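Local coordinates for nuclear import protein MOG1 (Saccharomyces cerevisiae, PDB 1JHS) that takes part in the Ran GTPase system, binding the yeast Ran GSP1, for nuclear protein import and poly(A)+ mRNA export, at residues Ala92-Thr97 / Lys159-Arg164; Lys103-Val108 / Gln170-Met175. The protein carries 1 engineered substitution. All blocks are in the same frame, centred on the assembly; numbering follows the deposited sequence.

Contact 1: Ala92-Thr97 / Lys159-Arg164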
ATOM      1  N   ALA A  92       8.883   0.488 -10.787  1.00 13.45           N
ATOM      2  CA  ALA A  92       8.520  -0.576  -9.875  1.00 13.81           C
ATOM      3  C   ALA A  92       9.826  -1.146  -9.353  1.00 14.23           C
ATOM      4  O   ALA A  92      10.568  -1.766 -10.117  1.00 14.32           O
ATOM      5  CB  ALA A  92       7.715  -1.651 -10.620  1.00 14.19           C
ATOM      6  N   LEU A  93      10.118  -0.918  -8.072  1.00 14.28           N
ATOM      7  CA  LEU A  93      11.340  -1.437  -7.460  1.00 14.85           C
ATOM      8  C   LEU A  93      11.240  -2.944  -7.258  1.00 15.36           C
ATOM      9  O   LEU A  93      12.251  -3.649  -7.251  1.00 15.10           O
ATOM     10  CB  LEU A  93      11.597  -0.774  -6.105  1.00 14.97           C
ATOM     11  CG  LEU A  93      11.675   0.753  -6.090  1.00 15.39           C
ATOM     12  CD1 LEU A  93      12.108   1.224  -4.725  1.00 15.11           C
ATOM     13  CD2 LEU A  93      12.644   1.228  -7.153  1.00 15.83           C
ATOM     14  N   GLN A  94      10.014  -3.417  -7.058  1.00 15.49           N
ATOM     15  CA  GLN A  94       9.734  -4.835  -6.871  1.00 16.39           C
ATOM     16  C   GLN A  94       8.323  -5.085  -7.417  1.00 16.13           C
ATOM     17  O   GLN A  94       7.481  -4.187  -7.391  1.00 15.43           O
ATOM     18  CB  GLN A  94       9.781  -5.198  -5.382  1.00 17.78           C
ATOM     19  CG  GLN A  94       9.757  -6.692  -5.139  1.00 20.12           C
ATOM     20  CD  GLN A  94      10.781  -7.112  -4.111  1.00 21.15           C
ATOM     21  OE1 GLN A  94      11.748  -6.399  -3.863  1.00 22.67           O
ATOM     22  NE2 GLN A  94      10.591  -8.281  -3.530  1.00 21.86           N
ATOM     23  N   GLU A  95       8.073  -6.285  -7.940  1.00 15.88           N
ATOM     24  CA  GLU A  95       6.738  -6.594  -8.454  1.00 16.02           C
ATOM     25  C   GLU A  95       6.511  -8.092  -8.553  1.00 15.62           C
ATOM     26  O   GLU A  95       7.432  -8.852  -8.831  1.00 15.44           O
ATOM     27  CB  GLU A  95       6.502  -5.943  -9.819  1.00 17.18           C
ATOM     28  CG  GLU A  95       7.443  -6.417 -10.927  1.00 18.75           C
ATOM     29  CD  GLU A  95       7.130  -5.762 -12.267  1.00 19.72           C
ATOM     30  OE1 GLU A  95       6.290  -6.301 -13.026  1.00 20.59           O
ATOM     31  OE2 GLU A  95       7.721  -4.697 -12.558  1.00 20.84           O
ATOM     32  N   ASP A  96       5.276  -8.511  -8.316  1.00 14.99           N
ATOM     33  CA  ASP A  96       4.940  -9.926  -8.382  1.00 14.58           C
ATOM     34  C   ASP A  96       3.460 -10.184  -8.665  1.00 14.15           C
ATOM     35  O   ASP A  96       2.584  -9.459  -8.197  1.00 13.36           O
ATOM     36  CB  ASP A  96       5.231 -10.630  -7.052  1.00 14.74           C
ATOM     37  CG  ASP A  96       6.708 -10.669  -6.695  1.00 16.24           C
ATOM     38  OD1 ASP A  96       7.152  -9.848  -5.854  1.00 16.07           O
ATOM     39  OD2 ASP A  96       7.430 -11.530  -7.246  1.00 16.09           O
ATOM     40  N   THR A  97       3.199 -11.230  -9.436  1.00 14.29           N
ATOM     41  CA  THR A  97       1.834 -11.664  -9.647  1.00 14.35           C
ATOM     42  C   THR A  97       1.708 -12.660  -8.501  1.00 14.77           C
ATOM     43  O   THR A  97       2.378 -13.711  -8.500  1.00 14.89           O
ATOM     44  CB  THR A  97       1.636 -12.409 -10.973  1.00 14.27           C
ATOM     45  OG1 THR A  97       1.620 -11.462 -12.045  1.00 14.09           O
ATOM     46  CG2 THR A  97       0.299 -13.118 -10.970  1.00 14.01           C
ATOM     47  N   LYS A 159      20.358   2.446  -6.291  1.00 38.49           N
ATOM     48  CA  LYS A 159      19.735   1.195  -6.716  1.00 38.08           C
ATOM     49  C   LYS A 159      19.738   0.045  -5.706  1.00 37.20           C
ATOM     50  O   LYS A 159      19.638  -1.123  -6.084  1.00 37.05           O
ATOM     51  CB  LYS A 159      20.355   0.735  -8.035  1.00 38.90           C
ATOM     52  CG  LYS A 159      20.020   1.647  -9.202  1.00 39.97           C
ATOM     53  CD  LYS A 159      20.201   0.910 -10.509  1.00 41.07           C
ATOM     54  CE  LYS A 159      19.587   1.663 -11.681  1.00 41.69           C
ATOM     55  NZ  LYS A 159      19.738   0.867 -12.939  1.00 42.29           N
ATOM     56  N   GLU A 160      19.830   0.383  -4.423  1.00 35.90           N
ATOM     57  CA  GLU A 160      19.820  -0.613  -3.359  1.00 34.67           C
ATOM     58  C   GLU A 160      18.478  -0.495  -2.633  1.00 33.17           C
ATOM     59  O   GLU A 160      18.034   0.613  -2.322  1.00 33.15           O
ATOM     60  CB  GLU A 160      20.962  -0.345  -2.383  1.00 35.70           C
ATOM     61  CG  GLU A 160      21.185  -1.440  -1.358  1.00 37.09           C
ATOM     62  CD  GLU A 160      22.108  -0.997  -0.233  1.00 37.74           C
ATOM     63  OE1 GLU A 160      22.904  -0.051  -0.448  1.00 38.54           O
ATOM     64  OE2 GLU A 160      22.050  -1.600   0.861  1.00 38.56           O
ATOM     65  N   LEU A 161      17.833  -1.628  -2.373  1.00 30.98           N
ATOM     66  CA  LEU A 161      16.537  -1.621  -1.700  1.00 28.79           C
ATOM     67  C   LEU A 161      16.692  -1.550  -0.193  1.00 26.67           C
ATOM     68  O   LEU A 161      17.193  -2.481   0.428  1.00 26.45           O
ATOM     69  CB  LEU A 161      15.746  -2.880  -2.061  1.00 29.61           C
ATOM     70  CG  LEU A 161      14.271  -2.940  -1.651  1.00 30.28           C
ATOM     71  CD1 LEU A 161      13.501  -1.799  -2.320  1.00 30.54           C
ATOM     72  CD2 LEU A 161      13.693  -4.280  -2.057  1.00 30.70           C
ATOM     73  N   PRO A 162      16.260  -0.436   0.418  1.00 24.58           N
ATOM     74  CA  PRO A 162      16.364  -0.287   1.873  1.00 22.71           C
ATOM     75  C   PRO A 162      15.692  -1.460   2.599  1.00 21.33           C
ATOM     76  O   PRO A 162      14.673  -1.983   2.142  1.00 20.65           O
ATOM     77  CB  PRO A 162      15.638   1.036   2.141  1.00 22.88           C
ATOM     78  CG  PRO A 162      15.870   1.816   0.891  1.00 23.59           C
ATOM     79  CD  PRO A 162      15.691   0.776  -0.206  1.00 24.20           C
ATOM     80  N   ALA A 163      16.264  -1.874   3.726  1.00 19.48           N
ATOM     81  CA  ALA A 163      15.696  -2.979   4.507  1.00 18.05           C
ATOM     82  C   ALA A 163      14.240  -2.728   4.883  1.00 17.00           C
ATOM     83  O   ALA A 163      13.423  -3.651   4.881  1.00 16.64           O
ATOM     84  CB  ALA A 163      16.502  -3.193   5.798  1.00 18.21           C
ATOM     85  N   ARG A 164      13.920  -1.486   5.236  1.00 15.74           N
ATOM     86  CA  ARG A 164      12.552  -1.183   5.656  1.00 14.89           C
ATOM     87  C   ARG A 164      11.584  -1.369   4.496  1.00 14.84           C
ATOM     88  O   ARG A 164      10.438  -1.762   4.706  1.00 14.63           O
ATOM     89  CB  ARG A 164      12.444   0.246   6.211  1.00 14.28           C
ATOM     90  CG  ARG A 164      11.057   0.551   6.782  1.00 13.45           C
ATOM     91  CD  ARG A 164      11.072   1.753   7.720  1.00 13.44           C
ATOM     92  NE  ARG A 164      11.536   2.991   7.086  1.00 12.43           N
ATOM     93  CZ  ARG A 164      10.796   4.093   6.962  1.00 12.51           C
ATOM     94  NH1 ARG A 164       9.547   4.110   7.410  1.00 11.94           N
ATOM     95  NH2 ARG A 164      11.331   5.200   6.457  1.00 11.70           N
TER

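Contact 2: Lys103-Val108 / Gln170-Met175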
ATOM      1  N   LYS A 103      -4.470 -11.016  -8.119  1.00 11.32           N
ATOM      2  CA  LYS A 103      -3.652 -10.355  -7.099  1.00 10.55           C
ATOM      3  C   LYS A 103      -2.258 -10.009  -7.573  1.00  9.96           C
ATOM      4  O   LYS A 103      -1.505 -10.887  -7.985  1.00  9.47           O
ATOM      5  CB  LYS A 103      -3.554 -11.235  -5.855  1.00 11.02           C
ATOM      6  CG  LYS A 103      -4.900 -11.558  -5.223  1.00 11.88           C
ATOM      7  CD  LYS A 103      -4.767 -12.536  -4.053  1.00 11.83           C
ATOM      8  CE  LYS A 103      -6.098 -12.653  -3.312  1.00 13.37           C
ATOM      9  NZ  LYS A 103      -5.958 -13.526  -2.089  1.00 13.76           N
ATOM     10  N   PHE A 104      -1.931  -8.717  -7.481  1.00  9.60           N
ATOM     11  CA  PHE A 104      -0.635  -8.216  -7.923  1.00  9.49           C
ATOM     12  C   PHE A 104      -0.081  -7.261  -6.874  1.00  9.19           C
ATOM     13  O   PHE A 104      -0.837  -6.474  -6.296  1.00  8.63           O
ATOM     14  CB  PHE A 104      -0.812  -7.485  -9.264  1.00  9.92           C
ATOM     15  CG  PHE A 104       0.471  -7.303 -10.014  1.00 10.02           C
ATOM     16  CD1 PHE A 104       0.879  -8.245 -10.946  1.00 10.47           C
ATOM     17  CD2 PHE A 104       1.298  -6.207  -9.743  1.00 10.71           C
ATOM     18  CE1 PHE A 104       2.109  -8.114 -11.620  1.00 10.90           C
ATOM     19  CE2 PHE A 104       2.522  -6.059 -10.408  1.00 10.62           C
ATOM     20  CZ  PHE A 104       2.927  -7.021 -11.349  1.00 10.61           C
ATOM     21  N   THR A 105       1.233  -7.332  -6.630  1.00  9.34           N
ATOM     22  CA  THR A 105       1.885  -6.464  -5.650  1.00  9.48           C
ATOM     23  C   THR A 105       3.201  -5.867  -6.189  1.00  9.64           C
ATOM     24  O   THR A 105       3.848  -6.452  -7.054  1.00  9.36           O
ATOM     25  CB  THR A 105       2.241  -7.249  -4.350  1.00  9.46           C
ATOM     26  OG1 THR A 105       3.135  -8.334  -4.664  1.00 10.13           O
ATOM     27  CG2 THR A 105       0.994  -7.826  -3.718  1.00  8.76           C
ATOM     28  N   GLY A 106       3.588  -4.710  -5.648  1.00  9.69           N
ATOM     29  CA  GLY A 106       4.842  -4.096  -6.050  1.00  9.73           C
ATOM     30  C   GLY A 106       5.188  -2.917  -5.147  1.00  9.85           C
ATOM     31  O   GLY A 106       4.353  -2.484  -4.340  1.00  9.65           O
ATOM     32  N   LEU A 107       6.438  -2.460  -5.234  1.00  9.94           N
ATOM     33  CA  LEU A 107       6.905  -1.277  -4.504  1.00 10.36           C
ATOM     34  C   LEU A 107       7.144  -0.272  -5.641  1.00 10.70           C
ATOM     35  O   LEU A 107       7.734  -0.614  -6.664  1.00 10.59           O
ATOM     36  CB  LEU A 107       8.227  -1.535  -3.795  1.00 10.63           C
ATOM     37  CG  LEU A 107       8.244  -2.418  -2.559  1.00 10.67           C
ATOM     38  CD1 LEU A 107       9.694  -2.473  -2.091  1.00 11.29           C
ATOM     39  CD2 LEU A 107       7.350  -1.837  -1.468  1.00 10.97           C
ATOM     40  N   VAL A 108       6.719   0.961  -5.446  1.00 11.23           N
ATOM     41  CA  VAL A 108       6.806   1.977  -6.491  1.00 11.90           C
ATOM     42  C   VAL A 108       7.494   3.238  -5.984  1.00 11.93           C
ATOM     43  O   VAL A 108       7.369   3.583  -4.816  1.00 10.61           O
ATOM     44  CB  VAL A 108       5.366   2.316  -6.946  1.00 12.53           C
ATOM     45  CG1 VAL A 108       5.343   3.580  -7.813  1.00 13.74           C
ATOM     46  CG2 VAL A 108       4.796   1.098  -7.721  1.00 12.76           C
ATOM     47  N   GLN A 170       6.961  -7.133   2.542  1.00  8.76           N
ATOM     48  CA  GLN A 170       6.513  -8.383   3.143  1.00  8.91           C
ATOM     49  C   GLN A 170       5.129  -8.151   3.767  1.00  9.05           C
ATOM     50  O   GLN A 170       4.217  -8.962   3.612  1.00  9.25           O
ATOM     51  CB  GLN A 170       7.481  -8.863   4.220  1.00  9.94           C
ATOM     52  CG  GLN A 170       7.057 -10.198   4.797  1.00 11.00           C
ATOM     53  CD  GLN A 170       8.055 -10.738   5.804  1.00 12.57           C
ATOM     54  OE1 GLN A 170       9.243 -10.363   5.785  1.00 13.35           O
ATOM     55  NE2 GLN A 170       7.588 -11.627   6.682  1.00 12.14           N
ATOM     56  N   LEU A 171       4.966  -7.023   4.452  1.00  9.02           N
ATOM     57  CA  LEU A 171       3.664  -6.695   5.053  1.00  8.55           C
ATOM     58  C   LEU A 171       2.597  -6.643   3.971  1.00  8.54           C
ATOM     59  O   LEU A 171       1.521  -7.217   4.114  1.00  8.38           O
ATOM     60  CB  LEU A 171       3.733  -5.337   5.769  1.00  8.70           C
ATOM     61  CG  LEU A 171       2.407  -4.678   6.146  1.00  8.24           C
ATOM     62  CD1 LEU A 171       1.623  -5.570   7.121  1.00  9.02           C
ATOM     63  CD2 LEU A 171       2.693  -3.313   6.794  1.00  8.85           C
ATOM     64  N   LEU A 172       2.909  -5.956   2.878  1.00  8.51           N
ATOM     65  CA  LEU A 172       1.962  -5.806   1.767  1.00  8.02           C
ATOM     66  C   LEU A 172       1.505  -7.174   1.262  1.00  8.48           C
ATOM     67  O   LEU A 172       0.304  -7.419   1.072  1.00  8.66           O
ATOM     68  CB  LEU A 172       2.612  -5.024   0.627  1.00  7.83           C
ATOM     69  CG  LEU A 172       1.677  -4.701  -0.559  1.00  7.50           C
ATOM     70  CD1 LEU A 172       0.652  -3.612  -0.155  1.00  8.00           C
ATOM     71  CD2 LEU A 172       2.544  -4.228  -1.755  1.00  7.76           C
ATOM     72  N   GLN A 173       2.457  -8.074   1.042  1.00  8.86           N
ATOM     73  CA  GLN A 173       2.111  -9.399   0.565  1.00  9.25           C
ATOM     74  C   GLN A 173       1.293 -10.180   1.591  1.00  9.31           C
ATOM     75  O   GLN A 173       0.368 -10.911   1.225  1.00  8.72           O
ATOM     76  CB  GLN A 173       3.381 -10.139   0.127  1.00 10.00           C
ATOM     77  CG  GLN A 173       3.963  -9.517  -1.166  1.00 12.00           C
ATOM     78  CD  GLN A 173       4.886 -10.432  -1.955  1.00 13.15           C
ATOM     79  OE1 GLN A 173       5.819 -11.032  -1.392  1.00 14.31           O
ATOM     80  NE2 GLN A 173       4.644 -10.531  -3.286  1.00 13.50           N
ATOM     81  N   GLU A 174       1.612 -10.022   2.876  1.00  9.38           N
ATOM     82  CA  GLU A 174       0.833 -10.716   3.920  1.00  9.64           C
ATOM     83  C   GLU A 174      -0.606 -10.185   3.963  1.00  9.60           C
ATOM     84  O   GLU A 174      -1.540 -10.952   4.187  1.00  9.69           O
ATOM     85  CB  GLU A 174       1.487 -10.573   5.299  1.00 10.00           C
ATOM     86  CG  GLU A 174       2.877 -11.245   5.386  1.00 10.05           C
ATOM     87  CD  GLU A 174       3.380 -11.400   6.817  1.00 10.63           C
ATOM     88  OE1 GLU A 174       4.571 -11.756   6.987  1.00 10.45           O
ATOM     89  OE2 GLU A 174       2.594 -11.184   7.778  1.00 11.36           O
ATOM     90  N   MET A 175      -0.783  -8.877   3.762  1.00  9.83           N
ATOM     91  CA  MET A 175      -2.125  -8.299   3.739  1.00  9.82           C
ATOM     92  C   MET A 175      -2.928  -8.892   2.588  1.00 10.14           C
ATOM     93  O   MET A 175      -4.135  -9.169   2.719  1.00 10.72           O
ATOM     94  CB  MET A 175      -2.052  -6.778   3.571  1.00  9.67           C
ATOM     95  CG  MET A 175      -1.449  -6.064   4.795  1.00  9.34           C
ATOM     96  SD  MET A 175      -1.658  -4.280   4.622  1.00  9.96           S
ATOM     97  CE  MET A 175      -3.457  -4.105   4.895  1.00  8.96           C
TER

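Contact 1: Ala92-Thr97 / Lys159-Arg164
L161 swings its CG anti to its own backbone N (chi1 -170°), which sends both of its methyls across to the edge strand, where L93 and Q94 receive one each. CD1 of L93 meets CD1 of L161 at 4.1 Å, methyl against methyl, the two side chains meeting at a slant. A bend at chi2 (135°) turns the amide of Q94 toward L161: OE1 of Q94 lies 3.4 Å from CD2 of L161, and the two side chains cross at about a right angle. The backbones stay well apart, with CA of L93 and CA of L161 separated by 7.8 Å, so the side chains alone bridge the gap.

Both partners sit where the chain changes course. The strand turns a corner at L93 and Q94, while L161 belongs to the short link that follows the Schellman motif at K159, which ends helix 150-157, and leads to P162, the N-cap of helix 163-178. Around them, L107 of the adjoining strand also touches L161, and Q94 packs on Y169. No hydrogen bond crosses here. A leucine methyl offers the Q94 amide oxygen nothing to bond with, so the helix-to-helix link is held against the strand corner by van der Waals contact, without a directional polar tie.

Contact 2: Lys103-Val108 / Gln170-Met175
L172 rests its CD2 methyl on the strand at T105 and G106, 4.0 Å from CB of T105 and 3.6 Å from the backbone O of G106. From G106 it is thus the carbonyl oxygen that the methyl meets; I142 and I144 of strand 138-147 enclose the leucine further. One residue on, Q173 extends past CG and brings its amide across the T105 side chain at about a right angle. Its NE2 donates to OG1 of T105 at 3.0 Å, with an N-H...O angle of 150° and the hydroxyl 20° out of the amide plane. OG1 of T105 is also hydrogen-bonded to Y169 OH. A leucine in place of Q173 would probably leave T105 OG1 with Y169 as its remaining side-chain partner and put an apolar branch beside the hydroxyl.

Strand and helix run nearly antiparallel, at 163°, with axes 8.8 Å apart. F104 points to the other face of the sheet, against W74 of helix 70-83, so the sheet is sandwiched between helices. Chemically, the buried threonine hydroxyl is satisfied from the helix side, pairing a polar grip with the leucine packing.

Followed from the N terminus, the chain runs through strand 87-99, which carries the first segment of contact 1, and turns into strand 103-113, which carries that of contact 2. Strands 124-133 and 138-147 and helix 150-157 come next, before 159-164 returns to close contact 1; helix 163-178 then closes contact 2. Each loop spans 61 residues, and the two cross rather than nest. Their centres lie about 10 Å apart, and the neighbouring strands are joined by probable backbone hydrogen bonds, such as D96 N to T105 O at 2.8 Å. Together the contacts tie the link ahead of helix 163-178 to the corner of edge strand 87-99, and the helix itself to the next strand in, 103-113.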